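Pesticidal crystal protein Cry4Aa (Bacillus thuringiensis, PDB 2C9K) binds to insect midgut epithelial cells and promotes their colloid-osmotic lysis, acting as a pore-forming toxin against mosquito larvae. Local coordinates at residues K188-E191 with D192-Y196; A146-L149 with H150-L154; G335-N338 with V339-L343. One frame throughout, in Å; residues are numbered along the deposited sequence.

How the contacts relate
Followed from the N terminus, the chain reaches contact 2 first, a short run of helix 140-164, then contact 1, a run of helix 183-208, and only later contact 3, in the connection between strands 329-335 and 342-347. Each joins neighbours in sequence, so none closes a long loop; they come in series, without nesting or crossing. Contacts 1 and 2 belong to the N-terminal helical domain and pack against each other, their centres about 11 Å apart, with A189 and Y193 of one helix lying on L151 and A147 of the other. Contact 3 lies in the middle, beta-sheet domain, its centre about 52 Å from that of contact 1, on the other side of the molecule.

Contact 1. Residues K188-E191 with D192-Y196; sequences KAIE and DYTNY
Y193 runs back alongside the carbonyl of A189, which stands oblique to its ring. Its CB is 3.1 Å from A189 O, and CG and CD1 follow at much the same distance, because the ring root lies beside the backbone N, anti to the carbonyl carbon (chi1 -74°). Further out the ring slants off that oxygen, and CE1 comes to 4.2 Å from the methyl CB of A189. The hydroxyl end runs on toward H150 of helix 140-164, while the side chain packs on A147 and L151 of that helix and on I118 of helix 103-123. OG1 of T194 donates to I190 O at 2.7 Å, and T194 N reaches the same oxygen at 3.2 Å, so two donors grip one carbonyl. N195 crosses the aliphatic part of E191 beside the loop of Y565 and K564, ND2 lying 3.4 Å from E191 CG, while its OD1 bonds the backbone N of Y565. D192 N donates to K188 O at 2.8 Å, nearly straight. The arrangement is that of an amphipathic alpha-helix with a threonine hydroxyl bonded back to the i-4 carbonyl, set in the helical bundle of a delta-endotoxin's N-terminal domain.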
ATOM      1  N   LYS A 188      21.734   6.245   3.925  1.00 37.66           N
ATOM      2  CA  LYS A 188      21.304   7.642   3.907  1.00 36.02           C
ATOM      3  C   LYS A 188      20.297   7.929   2.797  1.00 35.29           C
ATOM      4  O   LYS A 188      19.426   8.785   2.953  1.00 36.18           O
ATOM      5  CB  LYS A 188      22.515   8.566   3.743  1.00 37.19           C
ATOM      6  CG  LYS A 188      22.591   9.707   4.755  1.00 38.65           C
ATOM      7  CD  LYS A 188      22.621   9.162   6.185  1.00 42.97           C
ATOM      8  CE  LYS A 188      23.090  10.204   7.202  1.00 45.83           C
ATOM      9  NZ  LYS A 188      24.527  10.618   6.985  1.00 47.67           N
ATOM     10  N   ALA A 189      20.421   7.217   1.679  1.00 34.02           N
ATOM     11  CA  ALA A 189      19.516   7.390   0.542  1.00 32.19           C
ATOM     12  C   ALA A 189      18.126   6.823   0.854  1.00 30.85           C
ATOM     13  O   ALA A 189      17.107   7.377   0.422  1.00 29.11           O
ATOM     14  CB  ALA A 189      20.095   6.703  -0.690  1.00 32.68           C
ATOM     15  N   ILE A 190      18.095   5.711   1.591  1.00 28.65           N
ATOM     16  CA  ILE A 190      16.837   5.074   1.986  1.00 27.15           C
ATOM     17  C   ILE A 190      16.132   6.009   2.958  1.00 28.55           C
ATOM     18  O   ILE A 190      14.914   6.200   2.894  1.00 29.56           O
ATOM     19  CB  ILE A 190      17.077   3.718   2.706  1.00 24.43           C
ATOM     20  CG1 ILE A 190      17.543   2.664   1.702  1.00 23.65           C
ATOM     21  CG2 ILE A 190      15.815   3.268   3.418  1.00 20.28           C
ATOM     22  CD1 ILE A 190      17.934   1.342   2.336  1.00 20.22           C
ATOM     23  N   GLU A 191      16.913   6.600   3.855  1.00 28.08           N
ATOM     24  CA  GLU A 191      16.360   7.508   4.838  1.00 28.36           C
ATOM     25  C   GLU A 191      15.869   8.811   4.212  1.00 27.89           C
ATOM     26  O   GLU A 191      14.719   9.206   4.423  1.00 28.90           O
ATOM     27  CB  GLU A 191      17.392   7.812   5.922  1.00 28.45           C
ATOM     28  CG  GLU A 191      16.860   8.730   7.014  1.00 31.47           C
ATOM     29  CD  GLU A 191      17.829   8.894   8.162  1.00 32.67           C
ATOM     30  OE1 GLU A 191      18.343   7.869   8.656  1.00 36.21           O
ATOM     31  OE2 GLU A 191      18.074  10.040   8.580  1.00 33.40           O
ATOM     32  N   ASP A 192      16.727   9.474   3.443  0.50 25.63           N
ATOM     33  CA  ASP A 192      16.347  10.738   2.828  0.50 24.82           C
ATOM     34  C   ASP A 192      15.170  10.629   1.884  0.50 23.65           C
ATOM     35  O   ASP A 192      14.235  11.420   1.956  0.50 22.07           O
ATOM     36  CB  ASP A 192      17.530  11.349   2.089  0.50 26.58           C
ATOM     37  CG  ASP A 192      18.625  11.795   3.025  1.00 29.03           C
ATOM     38  OD1 ASP A 192      18.363  11.908   4.246  1.00 28.50           O
ATOM     39  OD2 ASP A 192      19.749  12.045   2.538  1.00 33.50           O
ATOM     40  N   TYR A 193      15.220   9.653   0.993  1.00 24.31           N
ATOM     41  CA  TYR A 193      14.140   9.450   0.036  1.00 25.23           C
ATOM     42  C   TYR A 193      12.815   9.156   0.735  1.00 25.29           C
ATOM     43  O   TYR A 193      11.774   9.683   0.355  1.00 25.33           O
ATOM     44  CB  TYR A 193      14.516   8.323  -0.919  1.00 24.98           C
ATOM     45  CG  TYR A 193      15.555   8.746  -1.929  1.00 27.42           C
ATOM     46  CD1 TYR A 193      16.390   7.811  -2.538  1.00 28.04           C
ATOM     47  CD2 TYR A 193      15.683  10.085  -2.307  1.00 28.14           C
ATOM     48  CE1 TYR A 193      17.327   8.201  -3.496  1.00 28.78           C
ATOM     49  CE2 TYR A 193      16.616  10.480  -3.268  1.00 26.77           C
ATOM     50  CZ  TYR A 193      17.431   9.535  -3.855  1.00 27.13           C
ATOM     51  OH  TYR A 193      18.338   9.917  -4.816  1.00 27.21           O
ATOM     52  N   THR A 194      12.855   8.321   1.766  1.00 25.96           N
ATOM     53  CA  THR A 194      11.649   8.000   2.515  1.00 25.64           C
ATOM     54  C   THR A 194      11.059   9.270   3.121  1.00 25.22           C
ATOM     55  O   THR A 194       9.917   9.613   2.841  1.00 25.51           O
ATOM     56  CB  THR A 194      11.939   6.994   3.648  1.00 24.84           C
ATOM     57  OG1 THR A 194      12.236   5.713   3.081  1.00 26.02           O
ATOM     58  CG2 THR A 194      10.734   6.864   4.565  1.00 24.98           C
ATOM     59  N   ASN A 195      11.851   9.965   3.936  1.00 24.40           N
ATOM     60  CA  ASN A 195      11.408  11.190   4.592  1.00 25.23           C
ATOM     61  C   ASN A 195      10.958  12.302   3.644  1.00 25.78           C
ATOM     62  O   ASN A 195      10.074  13.087   3.985  1.00 26.03           O
ATOM     63  CB  ASN A 195      12.509  11.739   5.509  1.00 26.08           C
ATOM     64  CG  ASN A 195      12.812  10.821   6.692  1.00 25.93           C
ATOM     65  OD1 ASN A 195      11.901  10.300   7.336  1.00 25.55           O
ATOM     66  ND2 ASN A 195      14.099  10.635   6.989  1.00 23.89           N
ATOM     67  N   TYR A 196      11.559  12.380   2.460  1.00 27.06           N
ATOM     68  CA  TYR A 196      11.191  13.423   1.506  1.00 26.49           C
ATOM     69  C   TYR A 196       9.843  13.132   0.872  1.00 27.85           C
ATOM     70  O   TYR A 196       8.970  13.996   0.848  1.00 29.79           O
ATOM     71  CB  TYR A 196      12.242  13.561   0.405  1.00 25.36           C
ATOM     72  CG  TYR A 196      11.864  14.594  -0.640  1.00 26.94           C
ATOM     73  CD1 TYR A 196      11.923  15.959  -0.351  1.00 26.96           C
ATOM     74  CD2 TYR A 196      11.391  14.209  -1.897  1.00 25.37           C
ATOM     75  CE1 TYR A 196      11.514  16.913  -1.281  1.00 24.43           C
ATOM     76  CE2 TYR A 196      10.983  15.153  -2.832  1.00 25.02           C
ATOM     77  CZ  TYR A 196      11.045  16.504  -2.513  1.00 25.28           C
ATOM     78  OH  TYR A 196      10.612  17.452  -3.409  1.00 25.57           O
TER

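Contact 2. Residues A146-L149 with H150-L154; sequences AANL and HLTVL
T152 bonds back to the carbonyl of N148, one helical turn earlier, and hydrogen bonds dominate what the two share. N148 O accepts twice: from T152 N at 2.8 Å, almost in line with the carbonyl, and from the hydroxyl OG1 of T152, also at 2.8 Å but from above the carbonyl plane (43° out of it). The hydroxyl reaches that oxygen because OG1 stands beside the backbone N, anti to the carbonyl carbon (chi1 -51°). The amide of N148 does not join in; its OD1 stays 4.0 Å from T152 OG1, and its ND2 is hydrogen-bonded to the hydroxyl of Y246, which also meets T152 OG1 weakly.

The remaining polar links are those of a regular helix. H150 N bonds A146 O at 2.9 Å and L151 N bonds A147 O at 2.7 Å, both close to straight, while V153 N reaches L149 O at 3.2 Å; T152 N adds a weak second bond to that last oxygen.

Carbon atoms also pack on carbonyl oxygens: L151 bends back over the preceding turn, CG 3.3 Å from A147 O, and H150 CB lies near the same oxygen.

All the residues that touch here are buried, as suits the central helix of the delta-endotoxin bundle. A147 and L151 meet helix 183-208, A146 and L149 meet helix 103-123, where the ring of H150 meets F114 and H111, and L149 and V153 also reach F30 of helix 29-37; F243 and Y246 cover the N148 side.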
ATOM      1  N   ALA A 146      12.463   7.773  -9.886  1.00 29.24           N
ATOM      2  CA  ALA A 146      13.881   8.114  -9.962  1.00 30.49           C
ATOM      3  C   ALA A 146      14.631   7.604  -8.733  1.00 31.01           C
ATOM      4  O   ALA A 146      15.621   6.885  -8.860  1.00 32.82           O
ATOM      5  CB  ALA A 146      14.058   9.621 -10.086  1.00 28.86           C
ATOM      6  N   ALA A 147      14.158   7.973  -7.545  1.00 30.18           N
ATOM      7  CA  ALA A 147      14.801   7.546  -6.299  1.00 29.22           C
ATOM      8  C   ALA A 147      14.889   6.029  -6.168  1.00 28.22           C
ATOM      9  O   ALA A 147      15.890   5.503  -5.677  1.00 27.73           O
ATOM     10  CB  ALA A 147      14.059   8.127  -5.099  1.00 27.72           C
ATOM     11  N   ASN A 148      13.846   5.326  -6.605  1.00 26.80           N
ATOM     12  CA  ASN A 148      13.838   3.875  -6.520  1.00 26.50           C
ATOM     13  C   ASN A 148      14.931   3.307  -7.414  1.00 26.59           C
ATOM     14  O   ASN A 148      15.708   2.452  -6.987  1.00 27.07           O
ATOM     15  CB  ASN A 148      12.467   3.319  -6.919  1.00 26.25           C
ATOM     16  CG  ASN A 148      12.407   1.798  -6.849  1.00 26.51           C
ATOM     17  OD1 ASN A 148      12.270   1.123  -7.872  1.00 27.07           O
ATOM     18  ND2 ASN A 148      12.512   1.253  -5.641  1.00 25.64           N
ATOM     19  N   LEU A 149      14.995   3.774  -8.656  1.00 26.63           N
ATOM     20  CA  LEU A 149      16.035   3.301  -9.562  1.00 27.68           C
ATOM     21  C   LEU A 149      17.360   3.545  -8.855  1.00 30.00           C
ATOM     22  O   LEU A 149      18.207   2.649  -8.759  1.00 31.57           O
ATOM     23  CB  LEU A 149      16.005   4.073 -10.885  1.00 24.33           C
ATOM     24  CG  LEU A 149      14.787   3.788 -11.758  1.00 22.82           C
ATOM     25  CD1 LEU A 149      14.746   4.727 -12.958  1.00 18.91           C
ATOM     26  CD2 LEU A 149      14.838   2.339 -12.187  1.00 20.61           C
ATOM     27  N   HIS A 150      17.523   4.761  -8.344  1.00 29.99           N
ATOM     28  CA  HIS A 150      18.735   5.120  -7.637  1.00 29.82           C
ATOM     29  C   HIS A 150      19.028   4.099  -6.545  1.00 30.82           C
ATOM     30  O   HIS A 150      20.115   3.525  -6.503  1.00 32.24           O
ATOM     31  CB  HIS A 150      18.604   6.512  -7.017  1.00 29.11           C
ATOM     32  CG  HIS A 150      19.885   7.034  -6.447  1.00 28.60           C
ATOM     33  ND1 HIS A 150      21.100   6.417  -6.661  1.00 28.43           N
ATOM     34  CD2 HIS A 150      20.146   8.114  -5.676  1.00 26.21           C
ATOM     35  CE1 HIS A 150      22.052   7.090  -6.044  1.00 26.43           C
ATOM     36  NE2 HIS A 150      21.499   8.124  -5.440  1.00 27.20           N
ATOM     37  N   LEU A 151      18.057   3.862  -5.666  1.00 30.97           N
ATOM     38  CA  LEU A 151      18.246   2.906  -4.577  1.00 31.38           C
ATOM     39  C   LEU A 151      18.600   1.500  -5.070  1.00 32.13           C
ATOM     40  O   LEU A 151      19.329   0.767  -4.393  1.00 31.65           O
ATOM     41  CB  LEU A 151      16.986   2.839  -3.700  1.00 30.38           C
ATOM     42  CG  LEU A 151      16.686   4.055  -2.816  1.00 30.76           C
ATOM     43  CD1 LEU A 151      15.299   3.942  -2.207  1.00 27.79           C
ATOM     44  CD2 LEU A 151      17.745   4.161  -1.724  1.00 30.20           C
ATOM     45  N   THR A 152      18.098   1.131  -6.249  1.00 32.05           N
ATOM     46  CA  THR A 152      18.347  -0.201  -6.802  1.00 31.89           C
ATOM     47  C   THR A 152      19.788  -0.444  -7.237  1.00 32.22           C
ATOM     48  O   THR A 152      20.327  -1.530  -7.026  1.00 32.01           O
ATOM     49  CB  THR A 152      17.422  -0.497  -7.995  1.00 30.20           C
ATOM     50  OG1 THR A 152      16.064  -0.236  -7.624  1.00 30.91           O
ATOM     51  CG2 THR A 152      17.536  -1.947  -8.391  1.00 27.17           C
ATOM     52  N   VAL A 153      20.415   0.552  -7.850  1.00 32.80           N
ATOM     53  CA  VAL A 153      21.796   0.380  -8.277  1.00 34.00           C
ATOM     54  C   VAL A 153      22.712   0.380  -7.062  1.00 34.77           C
ATOM     55  O   VAL A 153      23.698  -0.346  -7.031  1.00 36.26           O
ATOM     56  CB  VAL A 153      22.241   1.480  -9.259  1.00 33.73           C
ATOM     57  CG1 VAL A 153      23.736   1.379  -9.503  1.00 33.07           C
ATOM     58  CG2 VAL A 153      21.495   1.325 -10.579  1.00 33.13           C
ATOM     59  N   LEU A 154      22.393   1.187  -6.060  1.00 35.00           N
ATOM     60  CA  LEU A 154      23.210   1.217  -4.857  1.00 35.80           C
ATOM     61  C   LEU A 154      23.095  -0.123  -4.120  1.00 36.43           C
ATOM     62  O   LEU A 154      24.098  -0.689  -3.687  1.00 37.11           O
ATOM     63  CB  LEU A 154      22.770   2.364  -3.953  1.00 35.12           C
ATOM     64  CG  LEU A 154      23.110   3.745  -4.504  1.00 36.49           C
ATOM     65  CD1 LEU A 154      22.462   4.830  -3.654  1.00 36.62           C
ATOM     66  CD2 LEU A 154      24.622   3.908  -4.522  1.00 37.24           C
TER

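Contact 3. Residues G335-N338 with V339-L343; sequences GNHN and VTDKL
H337 holds CG anti to its backbone N (chi1 -176°), which swings the imidazole toward D341, while the carboxylate of D341, with chi1 at 29°, turns back into the bend beside it. Ring and carboxylate end up almost coplanar, their planes 8° apart, and D341 OD1 lies at the ring edge, 2.7 Å from H337 NE2 and 2.9 Å from CD2. The second oxygen, OD2, turns toward N338: it accepts a weak, strongly bent hydrogen bond from N338 N at 2.6 Å. The amide of N338 finds its real partner outside the bend, ND2 being hydrogen-bonded to T314 OG1.

This bend carries the chain between strands 329-335 and 342-347, the two outer strands of a four-stranded antiparallel sheet ordered 3-2-1-4, and is thus the crossing connection of a Greek key, the topology repeated in the beta-prism of the middle domain of three-domain Cry toxins. It passes over the end of the hairpin formed by 294-303 and 313-322. Backbone bonds pair N336 with T314 on one leg and K342 with E303 on the other, and between them H337 meets the ring of Y302 and touches S315, while D341 rests against Y302 and T314. V339 and T340 at the turn of the bend are exposed.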
ATOM      1  N   GLY A 335     -27.088   2.363   4.877  1.00 39.29           N
ATOM      2  CA  GLY A 335     -28.327   2.522   4.132  1.00 40.50           C
ATOM      3  C   GLY A 335     -29.560   2.686   5.002  1.00 41.88           C
ATOM      4  O   GLY A 335     -29.466   2.951   6.198  1.00 43.01           O
ATOM      5  N   ASN A 336     -30.731   2.527   4.401  0.50 43.06           N
ATOM      6  CA  ASN A 336     -31.976   2.661   5.136  0.50 43.76           C
ATOM      7  C   ASN A 336     -32.728   1.344   5.077  0.50 43.65           C
ATOM      8  O   ASN A 336     -33.662   1.185   4.301  0.50 43.09           O
ATOM      9  CB  ASN A 336     -32.820   3.773   4.525  0.50 46.25           C
ATOM     10  CG  ASN A 336     -34.030   4.105   5.361  1.00 48.53           C
ATOM     11  OD1 ASN A 336     -34.804   4.998   5.022  1.00 51.53           O
ATOM     12  ND2 ASN A 336     -34.203   3.389   6.464  1.00 49.74           N
ATOM     13  N   HIS A 337     -32.310   0.407   5.919  1.00 44.75           N
ATOM     14  CA  HIS A 337     -32.892  -0.932   5.981  1.00 46.41           C
ATOM     15  C   HIS A 337     -34.358  -1.009   6.401  1.00 49.08           C
ATOM     16  O   HIS A 337     -34.695  -0.755   7.556  1.00 49.43           O
ATOM     17  CB  HIS A 337     -32.071  -1.805   6.934  1.00 42.58           C
ATOM     18  CG  HIS A 337     -32.527  -3.230   6.994  1.00 39.65           C
ATOM     19  ND1 HIS A 337     -32.435  -3.993   8.137  1.00 39.15           N
ATOM     20  CD2 HIS A 337     -33.056  -4.038   6.047  1.00 37.91           C
ATOM     21  CE1 HIS A 337     -32.891  -5.208   7.893  1.00 37.15           C
ATOM     22  NE2 HIS A 337     -33.273  -5.261   6.631  1.00 37.07           N
ATOM     23  N   ASN A 338     -35.229  -1.370   5.464  1.00 51.71           N
ATOM     24  CA  ASN A 338     -36.643  -1.518   5.781  1.00 54.76           C
ATOM     25  C   ASN A 338     -36.678  -2.793   6.620  1.00 56.01           C
ATOM     26  O   ASN A 338     -35.645  -3.424   6.827  1.00 57.05           O
ATOM     27  CB  ASN A 338     -37.486  -1.731   4.515  1.00 57.16           C
ATOM     28  CG  ASN A 338     -36.874  -1.094   3.271  1.00 60.22           C
ATOM     29  OD1 ASN A 338     -36.726   0.132   3.181  1.00 60.75           O
ATOM     30  ND2 ASN A 338     -36.521  -1.938   2.296  1.00 59.34           N
ATOM     31  N   VAL A 339     -37.855  -3.185   7.094  1.00 57.10           N
ATOM     32  CA  VAL A 339     -37.964  -4.399   7.902  1.00 57.22           C
ATOM     33  C   VAL A 339     -38.575  -5.540   7.093  1.00 56.87           C
ATOM     34  O   VAL A 339     -38.605  -6.687   7.541  1.00 56.13           O
ATOM     35  CB  VAL A 339     -38.835  -4.157   9.151  1.00 58.01           C
ATOM     36  CG1 VAL A 339     -38.728  -5.340  10.099  1.00 56.57           C
ATOM     37  CG2 VAL A 339     -38.409  -2.860   9.837  1.00 59.37           C
ATOM     38  N   THR A 340     -39.048  -5.213   5.893  1.00 56.23           N
ATOM     39  CA  THR A 340     -39.672  -6.191   5.014  1.00 56.07           C
ATOM     40  C   THR A 340     -38.902  -6.395   3.712  1.00 56.15           C
ATOM     41  O   THR A 340     -39.492  -6.772   2.701  1.00 56.05           O
ATOM     42  CB  THR A 340     -41.105  -5.762   4.645  1.00 56.63           C
ATOM     43  OG1 THR A 340     -41.054  -4.550   3.881  1.00 54.64           O
ATOM     44  CG2 THR A 340     -41.944  -5.542   5.906  1.00 56.30           C
ATOM     45  N   ASP A 341     -37.595  -6.152   3.732  1.00 56.48           N
ATOM     46  CA  ASP A 341     -36.771  -6.314   2.530  1.00 56.46           C
ATOM     47  C   ASP A 341     -36.057  -7.656   2.436  1.00 54.55           C
ATOM     48  O   ASP A 341     -35.847  -8.332   3.439  1.00 54.31           O
ATOM     49  CB  ASP A 341     -35.745  -5.186   2.437  1.00 59.32           C
ATOM     50  CG  ASP A 341     -35.347  -4.653   3.791  1.00 62.37           C
ATOM     51  OD1 ASP A 341     -35.254  -5.457   4.747  1.00 63.38           O
ATOM     52  OD2 ASP A 341     -35.119  -3.426   3.891  1.00 63.01           O
ATOM     53  N   LYS A 342     -35.682  -8.028   1.216  1.00 52.64           N
ATOM     54  CA  LYS A 342     -35.003  -9.291   0.958  1.00 51.82           C
ATOM     55  C   LYS A 342     -33.484  -9.202   0.928  1.00 50.56           C
ATOM     56  O   LYS A 342     -32.909  -8.276   0.358  1.00 50.50           O
ATOM     57  CB  LYS A 342     -35.467  -9.889  -0.372  1.00 53.38           C
ATOM     58  CG  LYS A 342     -36.694 -10.773  -0.289  1.00 55.27           C
ATOM     59  CD  LYS A 342     -36.839 -11.582  -1.572  1.00 55.96           C
ATOM     60  CE  LYS A 342     -35.622 -12.478  -1.794  1.00 55.64           C
ATOM     61  NZ  LYS A 342     -35.697 -13.255  -3.066  1.00 55.26           N
ATOM     62  N   LEU A 343     -32.841 -10.201   1.518  1.00 48.45           N
ATOM     63  CA  LEU A 343     -31.395 -10.252   1.563  1.00 46.30           C
ATOM     64  C   LEU A 343     -30.832 -10.993   0.346  1.00 44.88           C
ATOM     65  O   LEU A 343     -31.176 -12.145   0.089  1.00 44.28           O
ATOM     66  CB  LEU A 343     -30.944 -10.935   2.863  1.00 47.00           C
ATOM     67  CG  LEU A 343     -29.475 -10.772   3.282  1.00 47.97           C
ATOM     68  CD1 LEU A 343     -29.128  -9.293   3.311  1.00 50.35           C
ATOM     69  CD2 LEU A 343     -29.231 -11.389   4.647  1.00 45.40           C
TER